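Local coordinates for TetR family transcriptional regulator (Clostridium perfringens, PDB 6AZH), which probably represses transcription by binding DNA as a TetR-family dimer, and may regulate fatty acid metabolism genes, at residues 6-19 with 32-46. Residues are numbered along the deposited sequence; the frame is centred on the assembly and turned at random.
Sequences RTKKAIFEAAINVF and IASKANVAKGTLYYN
Ile32 packs as a knob into a hole formed by Ile11, Ala15, Val18 and Phe19, joining the first helix of the TetR-type DNA-binding domain to its helix-turn-helix. Helices 29-36 and 40-46 form the helix-turn-helix, and 40-46 is the probable recognition helix. At CB the Ile32 chain forks: chi1 of -68° sets CG2 anti to the backbone N and CG1 anti to the carbonyl carbon. CG2 meets CG2 of Ile11 and CB of Ala15. CG1 of Ile32 lies 4.0 Å from CB of Val18. CD1, the tip, rests against both CB of Ala15 and CZ of Phe19. The Phe19 ring also makes an edge-to-face stack with Phe54, linking this packing to helix 50-74.

Small residues let the helices come close. CB of Ala14 is 3.5 Å from N of Ala36. Asn37 ends helix 29-36 in a Schellman motif with positive phi. The carbonyl O of Asn37 accepts bonds from NH1 (3.0 Å) and NH2 (2.8 Å) of Arg6. The O lies near the guanidinium plane, but both nitrogens approach from one face of the carbonyl plane. CG2 of Val38 lies over the NH1 end of one guanidinium face, and CB of Ala10 lies over the same face, towards its rim.

Asn46 links the end of helix 40-46 to helix 6-19. Its ND2 bonds to O of Thr42 one turn back, which fixes the amide. OD1 of Asn46 takes the bond from NZ of Lys8, 2.8 Å away, on a lone pair in the carbonyl plane. A water accepts from this NZ and donates to O of Asn46.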
# COMPACT_ATOMS: atom_id res chain seq x y z
N ARG A 6 13.99 28.80 -5.98
CA ARG A 6 12.78 29.03 -5.21
C ARG A 6 11.56 28.55 -5.99
O ARG A 6 10.65 27.95 -5.40
CB ARG A 6 12.63 30.51 -4.83
CG ARG A 6 11.41 30.80 -3.95
CD ARG A 6 10.19 31.20 -4.79
NE ARG A 6 8.97 31.25 -3.99
CZ ARG A 6 7.81 31.70 -4.45
NH1 ARG A 6 7.73 32.13 -5.70
NH2 ARG A 6 6.75 31.72 -3.66
N THR A 7 11.52 28.80 -7.30
CA THR A 7 10.35 28.45 -8.09
C THR A 7 10.10 26.94 -8.06
O THR A 7 8.99 26.48 -7.78
CB THR A 7 10.52 28.93 -9.53
OG1 THR A 7 10.41 30.36 -9.55
CG2 THR A 7 9.45 28.32 -10.43
N LYS A 8 11.15 26.16 -8.32
CA LYS A 8 10.98 24.71 -8.34
C LYS A 8 10.74 24.17 -6.93
O LYS A 8 9.91 23.27 -6.76
CB LYS A 8 12.19 24.06 -9.00
CG LYS A 8 12.18 24.20 -10.52
CD LYS A 8 13.42 23.60 -11.13
CE LYS A 8 13.17 23.15 -12.57
NZ LYS A 8 13.29 24.28 -13.52
N LYS A 9 11.44 24.70 -5.92
CA LYS A 9 11.19 24.24 -4.55
C LYS A 9 9.76 24.54 -4.11
O LYS A 9 9.12 23.70 -3.46
CB LYS A 9 12.18 24.87 -3.57
CG LYS A 9 11.92 24.46 -2.10
CD LYS A 9 13.18 24.61 -1.24
CE LYS A 9 13.06 23.85 0.08
NZ LYS A 9 12.08 24.50 1.00
N ALA A 10 9.24 25.72 -4.44
CA ALA A 10 7.89 26.07 -4.04
C ALA A 10 6.87 25.17 -4.72
O ALA A 10 5.93 24.69 -4.08
CB ALA A 10 7.60 27.55 -4.36
N ILE A 11 7.05 24.93 -6.03
CA ILE A 11 6.18 24.03 -6.78
C ILE A 11 6.29 22.63 -6.22
O ILE A 11 5.28 21.94 -6.00
CB ILE A 11 6.54 24.07 -8.27
CG1 ILE A 11 6.11 25.42 -8.88
CG2 ILE A 11 5.89 22.91 -9.05
CD1 ILE A 11 6.75 25.71 -10.19
N PHE A 12 7.52 22.18 -5.98
CA PHE A 12 7.75 20.85 -5.41
C PHE A 12 6.96 20.66 -4.12
O PHE A 12 6.18 19.71 -3.98
CB PHE A 12 9.25 20.66 -5.16
CG PHE A 12 9.60 19.35 -4.48
CD1 PHE A 12 9.68 18.17 -5.21
CD2 PHE A 12 9.89 19.32 -3.12
CE1 PHE A 12 10.01 16.97 -4.59
CE2 PHE A 12 10.22 18.11 -2.49
CZ PHE A 12 10.30 16.94 -3.23
N GLU A 13 7.15 21.56 -3.15
CA GLU A 13 6.49 21.39 -1.86
C GLU A 13 4.98 21.54 -1.98
O GLU A 13 4.22 20.78 -1.36
CB GLU A 13 7.06 22.37 -0.84
CG GLU A 13 8.36 21.86 -0.23
CD GLU A 13 9.02 22.84 0.71
OE1 GLU A 13 8.35 23.82 1.14
OE2 GLU A 13 10.21 22.64 1.02
N ALA A 14 4.50 22.51 -2.77
CA ALA A 14 3.06 22.65 -2.92
C ALA A 14 2.46 21.47 -3.67
O ALA A 14 1.36 21.01 -3.34
CB ALA A 14 2.71 23.97 -3.64
N ALA A 15 3.15 21.00 -4.71
CA ALA A 15 2.59 19.91 -5.51
C ALA A 15 2.43 18.65 -4.67
O ALA A 15 1.44 17.93 -4.81
CB ALA A 15 3.49 19.62 -6.72
N ILE A 16 3.39 18.38 -3.79
CA ILE A 16 3.25 17.22 -2.91
C ILE A 16 1.93 17.28 -2.15
O ILE A 16 1.18 16.30 -2.11
CB ILE A 16 4.44 17.11 -1.94
CG1 ILE A 16 5.66 16.56 -2.66
CG2 ILE A 16 4.08 16.20 -0.79
CD1 ILE A 16 6.96 16.84 -1.94
N ASN A 17 1.63 18.44 -1.55
CA ASN A 17 0.42 18.55 -0.74
C ASN A 17 -0.84 18.48 -1.59
O ASN A 17 -1.82 17.83 -1.20
CB ASN A 17 0.46 19.83 0.09
CG ASN A 17 1.41 19.73 1.24
OD1 ASN A 17 1.61 18.66 1.81
ND2 ASN A 17 2.04 20.85 1.58
N VAL A 18 -0.84 19.12 -2.76
CA VAL A 18 -2.01 19.06 -3.64
C VAL A 18 -2.26 17.62 -4.09
O VAL A 18 -3.36 17.09 -3.95
CB VAL A 18 -1.84 20.00 -4.84
CG1 VAL A 18 -3.00 19.82 -5.80
CG2 VAL A 18 -1.78 21.47 -4.37
N PHE A 19 -1.22 16.98 -4.64
CA PHE A 19 -1.35 15.59 -5.06
C PHE A 19 -1.76 14.68 -3.90
O PHE A 19 -2.58 13.77 -4.07
CB PHE A 19 -0.04 15.10 -5.68
CG PHE A 19 0.24 15.62 -7.06
CD1 PHE A 19 -0.72 15.51 -8.06
CD2 PHE A 19 1.47 16.19 -7.38
CE1 PHE A 19 -0.46 15.97 -9.35
CE2 PHE A 19 1.74 16.65 -8.66
CZ PHE A 19 0.77 16.55 -9.65
N ILE A 32 -1.78 24.17 -7.97
CA ILE A 32 -0.37 24.09 -7.57
C ILE A 32 0.29 25.46 -7.64
O ILE A 32 1.06 25.84 -6.75
CB ILE A 32 0.38 23.05 -8.43
CG1 ILE A 32 -0.14 21.64 -8.11
CG2 ILE A 32 1.89 23.14 -8.18
CD1 ILE A 32 0.26 20.56 -9.11
N ALA A 33 -0.00 26.24 -8.69
CA ALA A 33 0.56 27.58 -8.79
C ALA A 33 0.10 28.45 -7.62
O ALA A 33 0.90 29.15 -6.99
CB ALA A 33 0.16 28.24 -10.12
N SER A 34 -1.20 28.39 -7.32
CA SER A 34 -1.75 29.17 -6.23
C SER A 34 -1.12 28.78 -4.90
O SER A 34 -0.64 29.64 -4.15
CB SER A 34 -3.27 28.97 -6.18
OG SER A 34 -3.82 29.56 -5.03
N LYS A 35 -1.06 27.48 -4.63
CA LYS A 35 -0.51 27.02 -3.35
C LYS A 35 0.98 27.30 -3.26
O LYS A 35 1.49 27.55 -2.16
CB LYS A 35 -0.79 25.53 -3.16
CG LYS A 35 -2.25 25.20 -2.80
CD LYS A 35 -2.55 25.56 -1.35
CE LYS A 35 -3.94 25.08 -0.93
NZ LYS A 35 -5.02 25.97 -1.44
N ALA A 36 1.69 27.24 -4.38
CA ALA A 36 3.12 27.51 -4.39
C ALA A 36 3.46 28.99 -4.30
O ALA A 36 4.62 29.32 -4.07
CB ALA A 36 3.77 26.94 -5.66
N ASN A 37 2.49 29.88 -4.49
CA ASN A 37 2.80 31.31 -4.59
C ASN A 37 3.80 31.56 -5.72
O ASN A 37 4.77 32.29 -5.55
CB ASN A 37 3.34 31.85 -3.27
CG ASN A 37 2.27 32.46 -2.42
OD1 ASN A 37 2.05 33.67 -2.47
ND2 ASN A 37 1.62 31.63 -1.62
N VAL A 38 3.57 30.91 -6.86
CA VAL A 38 4.38 31.06 -8.06
C VAL A 38 3.47 31.56 -9.17
O VAL A 38 2.42 30.97 -9.44
CB VAL A 38 5.04 29.73 -8.45
CG1 VAL A 38 5.65 29.82 -9.83
CG2 VAL A 38 6.11 29.37 -7.44
N ALA A 39 3.87 32.65 -9.82
CA ALA A 39 3.08 33.15 -10.94
C ALA A 39 2.89 32.06 -11.99
O ALA A 39 3.84 31.35 -12.34
CB ALA A 39 3.78 34.37 -11.55
N LYS A 40 1.66 31.92 -12.51
CA LYS A 40 1.37 30.79 -13.39
C LYS A 40 2.24 30.81 -14.64
O LYS A 40 2.66 29.75 -15.13
CB LYS A 40 -0.11 30.76 -13.76
CG LYS A 40 -0.68 29.34 -13.81
CD LYS A 40 -2.14 29.32 -14.24
CE LYS A 40 -3.01 30.17 -13.35
NZ LYS A 40 -4.35 29.55 -13.14
N GLY A 41 2.52 32.00 -15.18
CA GLY A 41 3.40 32.07 -16.34
C GLY A 41 4.79 31.54 -16.05
O GLY A 41 5.42 30.91 -16.91
N THR A 42 5.30 31.79 -14.84
CA THR A 42 6.60 31.28 -14.45
C THR A 42 6.54 29.77 -14.20
O THR A 42 7.49 29.04 -14.53
CB THR A 42 7.09 32.04 -13.22
OG1 THR A 42 7.26 33.43 -13.57
CG2 THR A 42 8.43 31.50 -12.69
N LEU A 43 5.43 29.28 -13.63
CA LEU A 43 5.26 27.84 -13.53
C LEU A 43 5.35 27.20 -14.91
O LEU A 43 6.10 26.24 -15.12
CB LEU A 43 3.92 27.48 -12.86
CG LEU A 43 3.65 25.97 -12.72
CD1 LEU A 43 2.77 25.67 -11.51
CD2 LEU A 43 3.01 25.33 -13.97
N TYR A 44 4.59 27.71 -15.87
CA TYR A 44 4.57 27.09 -17.18
C TYR A 44 5.89 27.26 -17.93
O TYR A 44 6.19 26.47 -18.82
CB TYR A 44 3.41 27.65 -18.01
CG TYR A 44 2.06 26.99 -17.75
CD1 TYR A 44 1.87 25.62 -17.94
CD2 TYR A 44 0.97 27.75 -17.34
CE1 TYR A 44 0.63 25.03 -17.73
CE2 TYR A 44 -0.28 27.18 -17.13
CZ TYR A 44 -0.44 25.82 -17.32
OH TYR A 44 -1.67 25.26 -17.09
N TYR A 45 6.69 28.27 -17.56
CA TYR A 45 8.03 28.37 -18.13
C TYR A 45 8.88 27.18 -17.70
O TYR A 45 9.79 26.78 -18.44
CB TYR A 45 8.68 29.68 -17.69
CG TYR A 45 10.03 29.92 -18.33
CD1 TYR A 45 11.20 29.65 -17.63
CD2 TYR A 45 10.14 30.40 -19.63
CE1 TYR A 45 12.44 29.86 -18.20
CE2 TYR A 45 11.38 30.62 -20.21
CZ TYR A 45 12.52 30.34 -19.49
OH TYR A 45 13.76 30.55 -20.06
N ASN A 46 8.59 26.61 -16.54
CA ASN A 46 9.38 25.51 -15.98
C ASN A 46 8.78 24.13 -16.24
O ASN A 46 9.54 23.17 -16.39
CB ASN A 46 9.52 25.71 -14.46
CG ASN A 46 10.52 26.80 -14.11
OD1 ASN A 46 11.71 26.53 -13.96
ND2 ASN A 46 10.04 28.04 -13.97
O HOH W 1 12.49 23.10 -15.98